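Local coordinates for protein glucose-6-phosphate 1-dehydrogenase (Kluyveromyces lactis, PDB 7E6I) that catalyses the NADP-dependent oxidation of glucose 6-phosphate to 6-phosphogluconolactone, the first step of the oxidative pentose phosphate pathway, at residues 89-94 with 130-135; 96-101 with 137-142; 120-125 with 147-152. All coordinates share one frame; numbering follows the deposited sequence.

In the fold
From the N terminus, the chain leaves strand 84-88 of the parallel Rossmann sheet, runs through the loop 89-94 into helix 94-110, adds strand 117-122, crosses over through helix 126-139 and returns as strand 146-152. Contact 1 closes a long loop by bringing the 89-94 loop against helix 126-139, and contact 2 closes a second where helix 94-110 meets the end of that helix. Contact 3 pairs the two strands that flank helix 126-139. Along the sequence the segments of every two contacts alternate, so all three closures cross. Contacts 1 and 2 join through Tyr91 O and Tyr97 OH, 3.0 Å apart, while Leu140 of contact 2 packs on Phe120 of contact 3.

Contact 1 (89-94 with 130-135); sequences GPYDSD and IDVCSK
In the NADP-binding Rossmann domain, the loop that leads from strand 84-88 into helix 94-110 leans on helix 126-139, with Tyr91 against Val132 and Asp94 against Lys135. Val132 CG2 lies 3.8 Å from Tyr91 CB and also approaches CG and CD1 of the ring obliquely, the two side chains running alongside each other in the same direction. Tyr91 itself is buried near Arg49 and Gly15, which probably contact NADP, as in related enzymes. Farther along the helix, Lys135 runs its aliphatic part along the loop backbone: its CG is 3.5 Å from Tyr91 O, and its CE is 3.7 Å from Asp92 O. The chain bends at chi2 (-70°) and again at chi4, and NZ ends 2.8 Å from Asp94 OD1 in a salt bridge that meets the carboxylate on its syn side, 24° out of plane. Asp94 OD1 also accepts a hydrogen bond from Asn139 ND2, and Lys135 NZ has a second salt-bridge partner in Glu138. Asp92 OD1 and Asp131 OD2 come within 4.4 Å, a like-charge approach. With two carboxylates bound to NZ, the charged form of the lysine would be expected to be favoured, and this ion pair joins the loop to the helix.

Contact 2 (96-101 with 137-142); sequences GYLELK and KENLYT
This is a van der Waals contact, without hydrogen bonds between the two segments, on one side of the parallel sheet, where helix 94-110 meets the C-terminal end of helix 126-139 and the first residue beyond it. Leu140 has left helical backbone angles and directs its side chain at the other helix, crossing Leu100 at about a right angle. Its CD1 branch does the touching, 3.5 Å from Leu100 CD2, and its CG rests 4.2 Å from Lys101 CB. Beneath these leucines lie Phe14 and Thr12 of the first strand and Phe120 of the fourth. The side chain of Asn139 touches the other helix at two points: its CB is 3.8 Å from Tyr97 CB, and its OD1 lies 3.7 Å from Leu98 CD2. The amide nitrogen turns the other way, bonding to Lys135 O. With its CG anti to the backbone N (chi1 173°), Lys101 brings its methylene CD within 3.1 Å of Asn139 O, at the helix end, while NZ goes on to a salt bridge with Glu105. Adjacent helices packed side by side over a parallel sheet in this way belong to the three-layer alpha/beta architecture of a Rossmann dinucleotide-binding domain.

Contact 3 (120-125 with 147-152); sequences FYLALP and QRVIVE
Tyr121, on the fourth strand of the Rossmann sheet, reaches along the neighbouring strand 146-152 as far as Glu152. From CB, a chi1 of -163° sends the ring away from the backbone N and lays one face of it over Ile150. CD2 is 3.7 Å from Ile150 CD1, while CE2 and CZ face CG2 of the same residue; that methyl stands 4.0 Å from the ring centroid, 17° off the normal, a CH-pi contact. At the tip, OH makes a weak hydrogen bond to Glu152 OE1, which lies at the ring edge with the carboxylate turned 79° to the ring. Tyr415 and Ile419 of helix 414-423 also touch the tyrosine.

The backbones pair in parallel. Phe120 N donates to Arg148 O, Phe120 O accepts from Ile150 N at 2.8 Å, and Leu122 N donates to Ile150 O; Val149 CA adds a CA-H...O contact to Phe120 O. On the opposite face from Tyr121 and Ile150, Leu122 CD2 rests against both Val149 CG2 (3.7 Å) and Val151 CG1 (3.6 Å), and against Cys133 of the crossover helix. Phe120, likewise on that face, meets Gln147 CB at its ring edge, the ring and amide planes nearly coplanar; Gln147 NE2 bonds to Thr142 O.

Beyond Leu122 the chain makes an inverse gamma turn centred on Ala123 before Pro125, at the N-cap position, leads into helix 126-139. The side chain of Glu152 comes to about 7 Å from the bound glucose 6-phosphate. Parallel neighbouring strands joined by one helix make the beta-alpha-beta crossover characteristic of the Rossmann fold.

Contact 1 (89-94 with 130-135)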
loop_
_atom_site.group_PDB
_atom_site.type_symbol
_atom_site.label_atom_id
_atom_site.label_comp_id
_atom_site.label_asym_id
_atom_site.label_seq_id
_atom_site.Cartn_x
_atom_site.Cartn_y
_atom_site.Cartn_z
ATOM N N GLY A 89 5.904 -4.156 29.586
ATOM C CA GLY A 89 7.217 -3.604 29.787
ATOM C C GLY A 89 7.418 -2.358 28.962
ATOM O O GLY A 89 6.698 -2.104 27.990
ATOM N N PRO A 90 8.401 -1.547 29.337
ATOM C CA PRO A 90 8.688 -0.337 28.568
ATOM C C PRO A 90 9.425 -0.675 27.285
ATOM O O PRO A 90 10.104 -1.700 27.178
ATOM C CB PRO A 90 9.568 0.481 29.520
ATOM C CG PRO A 90 10.254 -0.544 30.369
ATOM C CD PRO A 90 9.343 -1.739 30.457
ATOM N N TYR A 91 9.257 0.193 26.286
ATOM C CA TYR A 91 10.081 0.080 25.085
ATOM C C TYR A 91 11.463 0.676 25.300
ATOM O O TYR A 91 12.392 0.361 24.545
ATOM C CB TYR A 91 9.409 0.771 23.890
ATOM C CG TYR A 91 7.965 0.378 23.649
ATOM C CD1 TYR A 91 7.622 -0.936 23.342
ATOM C CD2 TYR A 91 6.951 1.322 23.711
ATOM C CE1 TYR A 91 6.299 -1.301 23.123
ATOM C CE2 TYR A 91 5.631 0.974 23.489
ATOM C CZ TYR A 91 5.306 -0.339 23.203
ATOM O OH TYR A 91 3.988 -0.685 22.989
ATOM N N ASP A 92 11.608 1.487 26.349
ATOM C CA ASP A 92 12.736 2.363 26.631
ATOM C C ASP A 92 13.876 1.684 27.381
ATOM O O ASP A 92 14.943 2.292 27.525
ATOM C CB ASP A 92 12.233 3.543 27.472
ATOM C CG ASP A 92 12.843 4.851 27.067
ATOM O OD1 ASP A 92 12.133 5.672 26.450
ATOM O OD2 ASP A 92 14.033 5.067 27.380
ATOM N N SER A 93 13.678 0.466 27.883
ATOM C CA SER A 93 14.573 -0.079 28.892
ATOM C C SER A 93 14.704 -1.585 28.730
ATOM O O SER A 93 13.754 -2.270 28.345
ATOM C CB SER A 93 14.076 0.257 30.305
ATOM O OG SER A 93 15.152 0.321 31.226
ATOM N N ASP A 94 15.882 -2.095 29.103
ATOM C CA ASP A 94 16.267 -3.463 28.778
ATOM C C ASP A 94 15.533 -4.522 29.592
ATOM O O ASP A 94 15.571 -5.696 29.214
ATOM C CB ASP A 94 17.772 -3.655 28.981
ATOM C CG ASP A 94 18.606 -2.555 28.341
ATOM O OD1 ASP A 94 18.334 -2.160 27.182
ATOM O OD2 ASP A 94 19.559 -2.095 28.999
ATOM N N ILE A 130 12.901 2.973 16.473
ATOM C CA ILE A 130 14.347 2.994 16.636
ATOM C C ILE A 130 14.721 2.572 18.048
ATOM O O ILE A 130 15.709 1.848 18.253
ATOM C CB ILE A 130 14.910 4.383 16.275
ATOM C CG1 ILE A 130 15.018 4.529 14.771
ATOM C CG2 ILE A 130 16.309 4.541 16.809
ATOM C CD1 ILE A 130 15.810 3.418 14.109
ATOM N N ASP A 131 13.934 2.984 19.039
ATOM C CA ASP A 131 14.188 2.498 20.382
ATOM C C ASP A 131 14.021 0.990 20.439
ATOM O O ASP A 131 14.935 0.278 20.869
ATOM C CB ASP A 131 13.277 3.206 21.390
ATOM C CG ASP A 131 13.581 4.692 21.503
ATOM O OD1 ASP A 131 14.606 5.116 20.927
ATOM O OD2 ASP A 131 12.808 5.440 22.156
ATOM N N VAL A 132 12.882 0.476 19.967
ATOM C CA VAL A 132 12.640 -0.966 20.046
ATOM C C VAL A 132 13.665 -1.735 19.226
ATOM O O VAL A 132 14.147 -2.795 19.644
ATOM C CB VAL A 132 11.208 -1.303 19.602
ATOM C CG1 VAL A 132 10.977 -2.818 19.686
ATOM C CG2 VAL A 132 10.206 -0.535 20.448
ATOM N N CYS A 133 14.012 -1.226 18.046
ATOM C CA CYS A 133 14.998 -1.919 17.222
ATOM C C CYS A 133 16.346 -1.992 17.929
ATOM O O CYS A 133 16.972 -3.057 17.976
ATOM C CB CYS A 133 15.119 -1.239 15.859
ATOM S SG CYS A 133 13.741 -1.672 14.743
ATOM N N SER A 134 16.802 -0.868 18.497
ATOM C CA SER A 134 17.982 -0.888 19.357
ATOM C C SER A 134 17.869 -1.971 20.417
ATOM O O SER A 134 18.755 -2.827 20.549
ATOM C CB SER A 134 18.181 0.472 20.032
ATOM O OG SER A 134 18.395 1.484 19.072
ATOM N N LYS A 135 16.774 -1.961 21.172
ATOM C CA LYS A 135 16.636 -2.899 22.279
ATOM C C LYS A 135 16.661 -4.347 21.796
ATOM O O LYS A 135 17.356 -5.190 22.373
ATOM C CB LYS A 135 15.356 -2.599 23.045
ATOM C CG LYS A 135 15.363 -1.261 23.754
ATOM C CD LYS A 135 16.321 -1.264 24.920
ATOM C CE LYS A 135 16.814 0.142 25.206
ATOM N NZ LYS A 135 18.223 0.160 25.674
#

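Contact 2 (96-101 with 137-142)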
loop_
_atom_site.group_PDB
_atom_site.type_symbol
_atom_site.label_atom_id
_atom_site.label_comp_id
_atom_site.label_asym_id
_atom_site.label_seq_id
_atom_site.Cartn_x
_atom_site.Cartn_y
_atom_site.Cartn_z
ATOM N N GLY A 96 12.372 -5.182 30.098
ATOM C CA GLY A 96 11.299 -5.828 29.363
ATOM C C GLY A 96 11.819 -6.824 28.348
ATOM O O GLY A 96 11.294 -7.936 28.231
ATOM N N TYR A 97 12.877 -6.451 27.624
ATOM C CA TYR A 97 13.408 -7.317 26.574
ATOM C C TYR A 97 14.090 -8.545 27.163
ATOM O O TYR A 97 13.968 -9.648 26.618
ATOM C CB TYR A 97 14.358 -6.520 25.679
ATOM C CG TYR A 97 13.630 -5.376 25.008
ATOM C CD1 TYR A 97 13.391 -4.186 25.689
ATOM C CD2 TYR A 97 13.145 -5.497 23.713
ATOM C CE1 TYR A 97 12.706 -3.144 25.098
ATOM C CE2 TYR A 97 12.460 -4.453 23.105
ATOM C CZ TYR A 97 12.244 -3.278 23.804
ATOM O OH TYR A 97 11.564 -2.237 23.205
ATOM N N LEU A 98 14.784 -8.382 28.290
ATOM C CA LEU A 98 15.378 -9.539 28.947
ATOM C C LEU A 98 14.302 -10.466 29.490
ATOM O O LEU A 98 14.422 -11.691 29.385
ATOM C CB LEU A 98 16.321 -9.085 30.054
ATOM C CG LEU A 98 17.492 -8.275 29.499
ATOM C CD1 LEU A 98 18.206 -7.516 30.600
ATOM C CD2 LEU A 98 18.446 -9.182 28.733
ATOM N N GLU A 99 13.232 -9.906 30.053
ATOM C CA GLU A 99 12.105 -10.748 30.445
ATOM C C GLU A 99 11.501 -11.456 29.234
ATOM O O GLU A 99 11.191 -12.650 29.298
ATOM C CB GLU A 99 11.051 -9.912 31.175
ATOM C CG GLU A 99 11.454 -9.468 32.585
ATOM C CD GLU A 99 10.627 -8.289 33.108
ATOM O OE1 GLU A 99 9.742 -7.789 32.368
ATOM O OE2 GLU A 99 10.866 -7.859 34.269
ATOM N N LEU A 100 11.343 -10.739 28.114
ATOM C CA LEU A 100 10.852 -11.368 26.889
ATOM C C LEU A 100 11.830 -12.418 26.376
ATOM O O LEU A 100 11.419 -13.517 25.989
ATOM C CB LEU A 100 10.583 -10.301 25.823
ATOM C CG LEU A 100 9.958 -10.694 24.476
ATOM C CD1 LEU A 100 8.514 -11.175 24.601
ATOM C CD2 LEU A 100 10.043 -9.526 23.511
ATOM N N LYS A 101 13.130 -12.105 26.386
ATOM C CA LYS A 101 14.142 -13.086 26.003
ATOM C C LYS A 101 14.005 -14.377 26.797
ATOM O O LYS A 101 14.330 -15.452 26.288
ATOM C CB LYS A 101 15.538 -12.481 26.184
ATOM C CG LYS A 101 16.733 -13.422 25.981
ATOM C CD LYS A 101 18.010 -12.582 25.863
ATOM C CE LYS A 101 19.255 -13.269 26.389
ATOM N NZ LYS A 101 19.351 -14.706 25.997
ATOM N N LYS A 137 18.097 -5.460 19.170
ATOM C CA LYS A 137 19.458 -5.754 18.740
ATOM C C LYS A 137 20.416 -5.866 19.925
ATOM O O LYS A 137 21.331 -6.692 19.895
ATOM C CB LYS A 137 19.918 -4.681 17.751
ATOM C CG LYS A 137 21.237 -4.961 17.069
ATOM C CD LYS A 137 21.235 -6.263 16.258
ATOM C CE LYS A 137 22.501 -6.357 15.400
ATOM N NZ LYS A 137 22.494 -7.538 14.488
ATOM N N GLU A 138 20.230 -5.054 20.970
ATOM C CA GLU A 138 21.104 -5.126 22.140
ATOM C C GLU A 138 20.810 -6.341 23.013
ATOM O O GLU A 138 21.731 -6.882 23.635
ATOM C CB GLU A 138 20.986 -3.855 22.999
ATOM C CG GLU A 138 21.173 -2.505 22.260
ATOM C CD GLU A 138 20.471 -1.303 22.956
ATOM O OE1 GLU A 138 21.085 -0.214 23.075
ATOM O OE2 GLU A 138 19.298 -1.440 23.379
ATOM N N ASN A 139 19.552 -6.786 23.077
ATOM C CA ASN A 139 19.129 -7.760 24.076
ATOM C C ASN A 139 18.597 -9.067 23.509
ATOM O O ASN A 139 18.802 -10.107 24.132
ATOM C CB ASN A 139 18.046 -7.153 24.982
ATOM C CG ASN A 139 18.545 -5.955 25.769
ATOM O OD1 ASN A 139 19.116 -6.099 26.850
ATOM N ND2 ASN A 139 18.339 -4.761 25.228
ATOM N N LEU A 140 17.929 -9.053 22.359
ATOM C CA LEU A 140 17.164 -10.205 21.885
ATOM C C LEU A 140 17.536 -10.563 20.451
ATOM O O LEU A 140 16.674 -10.745 19.592
ATOM C CB LEU A 140 15.674 -9.912 21.983
ATOM C CG LEU A 140 14.687 -10.998 22.400
ATOM C CD1 LEU A 140 13.317 -10.361 22.569
ATOM C CD2 LEU A 140 14.633 -12.156 21.416
ATOM N N TYR A 141 18.829 -10.680 20.166
ATOM C CA TYR A 141 19.315 -11.033 18.837
ATOM C C TYR A 141 20.235 -12.244 18.956
ATOM O O TYR A 141 21.226 -12.197 19.692
ATOM C CB TYR A 141 20.050 -9.846 18.209
ATOM C CG TYR A 141 20.412 -10.026 16.756
ATOM C CD1 TYR A 141 21.617 -10.617 16.388
ATOM C CD2 TYR A 141 19.546 -9.605 15.750
ATOM C CE1 TYR A 141 21.948 -10.784 15.065
ATOM C CE2 TYR A 141 19.869 -9.764 14.417
ATOM C CZ TYR A 141 21.069 -10.352 14.084
ATOM O OH TYR A 141 21.383 -10.510 12.764
ATOM N N THR A 142 19.921 -13.324 18.240
ATOM C CA THR A 142 20.770 -14.514 18.236
ATOM C C THR A 142 21.416 -14.693 16.867
ATOM O O THR A 142 20.716 -14.830 15.860
ATOM C CB THR A 142 19.989 -15.772 18.629
ATOM O OG1 THR A 142 20.809 -16.927 18.408
ATOM C CG2 THR A 142 18.705 -15.904 17.834
#

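Contact 3 (120-125 with 147-152)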
loop_
_atom_site.group_PDB
_atom_site.type_symbol
_atom_site.label_atom_id
_atom_site.label_comp_id
_atom_site.label_asym_id
_atom_site.label_seq_id
_atom_site.Cartn_x
_atom_site.Cartn_y
_atom_site.Cartn_z
ATOM N N PHE A 120 9.197 -10.183 14.622
ATOM C CA PHE A 120 8.809 -9.036 15.438
ATOM C C PHE A 120 7.977 -8.092 14.582
ATOM O O PHE A 120 8.502 -7.466 13.655
ATOM C CB PHE A 120 10.043 -8.326 15.986
ATOM C CG PHE A 120 10.877 -9.181 16.881
ATOM C CD1 PHE A 120 10.513 -9.389 18.205
ATOM C CD2 PHE A 120 12.016 -9.802 16.396
ATOM C CE1 PHE A 120 11.281 -10.189 19.034
ATOM C CE2 PHE A 120 12.789 -10.605 17.221
ATOM C CZ PHE A 120 12.420 -10.804 18.539
ATOM N N TYR A 121 6.686 -7.992 14.886
ATOM C CA TYR A 121 5.808 -7.033 14.219
ATOM C C TYR A 121 5.746 -5.759 15.057
ATOM O O TYR A 121 5.276 -5.789 16.199
ATOM C CB TYR A 121 4.406 -7.616 14.016
ATOM C CG TYR A 121 3.589 -6.859 12.996
ATOM C CD1 TYR A 121 3.255 -5.514 13.196
ATOM C CD2 TYR A 121 3.170 -7.475 11.820
ATOM C CE1 TYR A 121 2.524 -4.811 12.257
ATOM C CE2 TYR A 121 2.437 -6.779 10.871
ATOM C CZ TYR A 121 2.113 -5.453 11.089
ATOM O OH TYR A 121 1.381 -4.764 10.138
ATOM N N LEU A 122 6.183 -4.636 14.482
ATOM C CA LEU A 122 6.322 -3.387 15.239
ATOM C C LEU A 122 5.154 -2.449 14.930
ATOM O O LEU A 122 5.261 -1.510 14.141
ATOM C CB LEU A 122 7.665 -2.728 14.931
ATOM C CG LEU A 122 8.903 -3.125 15.734
ATOM C CD1 LEU A 122 9.051 -4.624 15.843
ATOM C CD2 LEU A 122 10.133 -2.518 15.099
ATOM N N ALA A 123 4.017 -2.694 15.588
ATOM C CA ALA A 123 2.805 -1.905 15.352
ATOM C C ALA A 123 2.878 -0.572 16.099
ATOM O O ALA A 123 2.069 -0.256 16.969
ATOM C CB ALA A 123 1.574 -2.696 15.765
ATOM N N LEU A 124 3.871 0.224 15.733
ATOM C CA LEU A 124 4.239 1.415 16.480
ATOM C C LEU A 124 4.580 2.514 15.498
ATOM O O LEU A 124 4.894 2.239 14.332
ATOM C CB LEU A 124 5.443 1.137 17.398
ATOM C CG LEU A 124 5.237 0.126 18.528
ATOM C CD1 LEU A 124 6.556 -0.374 19.061
ATOM C CD2 LEU A 124 4.428 0.773 19.635
ATOM N N PRO A 125 4.521 3.776 15.920
ATOM C CA PRO A 125 4.993 4.868 15.066
ATOM C C PRO A 125 6.510 4.887 15.023
ATOM O O PRO A 125 7.173 4.336 15.916
ATOM C CB PRO A 125 4.437 6.121 15.756
ATOM C CG PRO A 125 4.315 5.721 17.187
ATOM C CD PRO A 125 3.969 4.269 17.195
ATOM N N GLN A 147 15.932 -13.788 12.716
ATOM C CA GLN A 147 14.899 -12.868 13.173
ATOM C C GLN A 147 14.534 -11.902 12.051
ATOM O O GLN A 147 15.398 -11.468 11.280
ATOM C CB GLN A 147 15.343 -12.068 14.410
ATOM C CG GLN A 147 16.753 -11.541 14.311
ATOM C CD GLN A 147 17.741 -12.444 15.049
ATOM O OE1 GLN A 147 17.503 -12.830 16.193
ATOM N NE2 GLN A 147 18.839 -12.805 14.383
ATOM N N ARG A 148 13.251 -11.567 11.974
ATOM C CA ARG A 148 12.725 -10.642 10.985
ATOM C C ARG A 148 11.849 -9.620 11.693
ATOM O O ARG A 148 11.062 -9.976 12.574
ATOM C CB ARG A 148 11.915 -11.386 9.917
ATOM C CG ARG A 148 12.752 -12.285 9.025
ATOM C CD ARG A 148 11.891 -13.200 8.161
ATOM N NE ARG A 148 12.711 -14.168 7.439
ATOM C CZ ARG A 148 12.295 -15.372 7.056
ATOM N NH1 ARG A 148 11.055 -15.774 7.320
ATOM N NH2 ARG A 148 13.129 -16.175 6.406
ATOM N N VAL A 149 11.979 -8.350 11.329
ATOM C CA VAL A 149 11.136 -7.323 11.926
ATOM C C VAL A 149 10.324 -6.644 10.827
ATOM O O VAL A 149 10.852 -6.309 9.763
ATOM C CB VAL A 149 11.945 -6.315 12.769
ATOM C CG1 VAL A 149 13.449 -6.452 12.538
ATOM C CG2 VAL A 149 11.458 -4.885 12.549
ATOM N N ILE A 150 9.028 -6.485 11.082
ATOM C CA ILE A 150 8.111 -5.785 10.201
ATOM C C ILE A 150 7.888 -4.386 10.754
ATOM O O ILE A 150 7.556 -4.224 11.936
ATOM C CB ILE A 150 6.776 -6.535 10.084
ATOM C CG1 ILE A 150 6.962 -7.872 9.379
ATOM C CG2 ILE A 150 5.763 -5.694 9.346
ATOM C CD1 ILE A 150 5.822 -8.825 9.637
ATOM N N VAL A 151 8.071 -3.377 9.906
ATOM C CA VAL A 151 7.634 -2.022 10.196
ATOM C C VAL A 151 6.792 -1.536 9.031
ATOM O O VAL A 151 6.937 -1.984 7.889
ATOM C CB VAL A 151 8.799 -1.046 10.464
ATOM C CG1 VAL A 151 9.194 -1.101 11.932
ATOM C CG2 VAL A 151 9.980 -1.350 9.567
ATOM N N GLU A 152 5.913 -0.592 9.337
ATOM C CA GLU A 152 4.896 -0.123 8.415
ATOM C C GLU A 152 5.095 1.361 8.140
ATOM O O GLU A 152 5.578 2.103 8.999
ATOM C CB GLU A 152 3.511 -0.378 9.002
ATOM C CG GLU A 152 2.382 -0.122 8.051
ATOM C CD GLU A 152 1.084 -0.739 8.523
ATOM O OE1 GLU A 152 1.104 -1.579 9.479
ATOM O OE2 GLU A 152 0.047 -0.373 7.918
#